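Side-chain contact in Lmo0131 protein (Listeria monocytogenes, PDB 4Q6J), which probably hydrolyses the bacterial second messenger cyclic di-GMP: residues A138-N141 with L142-K146. Numbering follows the deposited sequence. Where two conformers were deposited one is given.
Sequences ADKN and LRKIK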
loop_
_atom_site.group_PDB
_atom_site.type_symbol
_atom_site.label_atom_id
_atom_site.label_comp_id
_atom_site.label_asym_id
_atom_site.label_seq_id
_atom_site.Cartn_x
_atom_site.Cartn_y
_atom_site.Cartn_z
ATOM N N ALA B 138 10.717 14.591 9.930
ATOM C CA ALA B 138 11.530 13.457 10.312
ATOM C C ALA B 138 13.014 13.855 10.344
ATOM O O ALA B 138 13.722 13.558 11.296
ATOM C CB ALA B 138 11.299 12.345 9.356
ATOM N N ASP B 139 13.465 14.532 9.293
ATOM C CA ASP B 139 14.839 14.983 9.152
ATOM C C ASP B 139 15.244 15.793 10.374
ATOM O O ASP B 139 16.238 15.498 11.014
ATOM C CB ASP B 139 14.929 15.822 7.886
ATOM C CG ASP B 139 16.331 16.223 7.546
ATOM O OD1 ASP B 139 17.279 15.630 8.109
ATOM O OD2 ASP B 139 16.470 17.130 6.692
ATOM N N LYS B 140 14.426 16.785 10.718
ATOM C CA LYS B 140 14.625 17.594 11.931
ATOM C C LYS B 140 14.614 16.849 13.274
ATOM O O LYS B 140 15.443 17.102 14.125
ATOM C CB LYS B 140 13.593 18.721 11.970
ATOM C CG LYS B 140 13.811 19.722 13.096
ATOM C CD LYS B 140 13.360 21.118 12.690
ATOM C CE LYS B 140 14.021 22.193 13.560
ATOM N NZ LYS B 140 15.491 22.395 13.294
ATOM N N ASN B 141 13.656 15.949 13.445
ATOM C CA ASN B 141 13.570 15.065 14.603
ATOM C C ASN B 141 14.864 14.289 14.830
ATOM O O ASN B 141 15.395 14.264 15.931
ATOM C CB ASN B 141 12.391 14.092 14.448
ATOM C CG ASN B 141 11.080 14.750 14.715
ATOM O OD1 ASN B 141 11.048 15.829 15.263
ATOM N ND2 ASN B 141 9.993 14.116 14.338
ATOM N N LEU B 142 15.352 13.684 13.751
ATOM C CA LEU B 142 16.579 12.926 13.759
ATOM C C LEU B 142 17.749 13.831 14.065
ATOM O O LEU B 142 18.553 13.511 14.923
ATOM C CB LEU B 142 16.768 12.228 12.420
ATOM C CG LEU B 142 15.727 11.134 12.214
ATOM C CD1 LEU B 142 15.719 10.646 10.801
ATOM C CD2 LEU B 142 15.997 10.009 13.177
ATOM N N ARG B 143 17.846 14.951 13.372
ATOM C CA ARG B 143 18.997 15.837 13.531
ATOM C C ARG B 143 19.182 16.241 14.985
ATOM O O ARG B 143 20.314 16.349 15.445
ATOM C CB ARG B 143 18.907 17.094 12.648
ATOM C CG ARG B 143 18.987 16.893 11.112
ATOM C CD ARG B 143 19.358 18.224 10.413
ATOM N NE ARG B 143 18.858 18.411 9.041
ATOM C CZ ARG B 143 19.465 17.992 7.927
ATOM N NH1 ARG B 143 18.923 18.246 6.744
ATOM N NH2 ARG B 143 20.597 17.304 7.989
ATOM N N LYS B 144 18.080 16.422 15.715
ATOM C CA LYS B 144 18.142 16.809 17.127
ATOM C C LYS B 144 18.678 15.722 18.005
ATOM O O LYS B 144 19.375 15.989 18.982
ATOM C CB LYS B 144 16.780 17.182 17.663
ATOM C CG LYS B 144 16.348 18.539 17.226
ATOM C CD LYS B 144 14.888 18.755 17.518
ATOM C CE LYS B 144 14.403 20.021 16.836
ATOM N NZ LYS B 144 13.059 20.394 17.296
ATOM N N ILE B 145 18.336 14.484 17.688
ATOM C CA ILE B 145 18.857 13.387 18.476
ATOM C C ILE B 145 20.308 13.124 18.056
ATOM O O ILE B 145 21.154 12.811 18.887
ATOM C CB ILE B 145 17.973 12.130 18.389
ATOM C CG1 ILE B 145 16.606 12.415 19.012
ATOM C CG2 ILE B 145 18.592 10.978 19.142
ATOM C CD1 ILE B 145 15.780 11.199 19.245
ATOM N N LYS B 146 20.601 13.297 16.770
ATOM C CA LYS B 146 21.977 13.179 16.289
ATOM C C LYS B 146 22.888 14.213 16.966
ATOM O O LYS B 146 24.069 13.968 17.145
ATOM C CB LYS B 146 22.051 13.320 14.771
ATOM C CG LYS B 146 21.425 12.139 14.024
ATOM C CD LYS B 146 21.793 12.096 12.560
ATOM C CE LYS B 146 23.229 11.613 12.397
ATOM N NZ LYS B 146 23.562 11.281 10.992
HETATM O O HOH W 1 11.093 18.539 15.179
#
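Asp139 OD2 meets Arg143 NH1 at 2.7 Å in a salt bridge between residues four apart on one helix. The carboxylate does not lie edge to edge with the guanidinium: the two planes are turned 57° apart, and while OD2 takes NH1, the other oxygen, OD1, rests over the centre of the guanidinium face, 3.2 Å from CZ. Although the CA-CB bond of Asp139 points away, a chi1 of -174° swings the carboxylate round beside Arg143, whose chain runs extended from CG to NE. The next pair along, Lys140 and Lys144, touches through aliphatic carbons, Lys140 CG lying 3.8 Å from Lys144 CE; Lys140 NZ and Lys144 NZ, 5.1 Å apart, are not in contact. Both pairs ride on helix 136-146, one of the outer helices of the TIM-barrel-like EAL fold, which follows strand 122-127 and leads into strand 151-154. Of its i to i+4 bonds, Leu142 N to Ala138 O measures 2.9 Å, whereas Ile145 N to Asn141 O is weak at 3.4 Å. On the inner side, Leu142 packs on Ile126 and Val152 of those strands, and both it and Ile145 reach Met105 of helix 102-115. Asn141 is buried, and its amide joins helix 136-146 to the turn between helices 96-99 and 102-115: ND2 donates to Val99 O, and OD1 pairs with Ser102 OG and also accepts a hydrogen bond from a water at 2.7 Å. That same water accepts a long, weak bond from the exposed ammonium of Lys144.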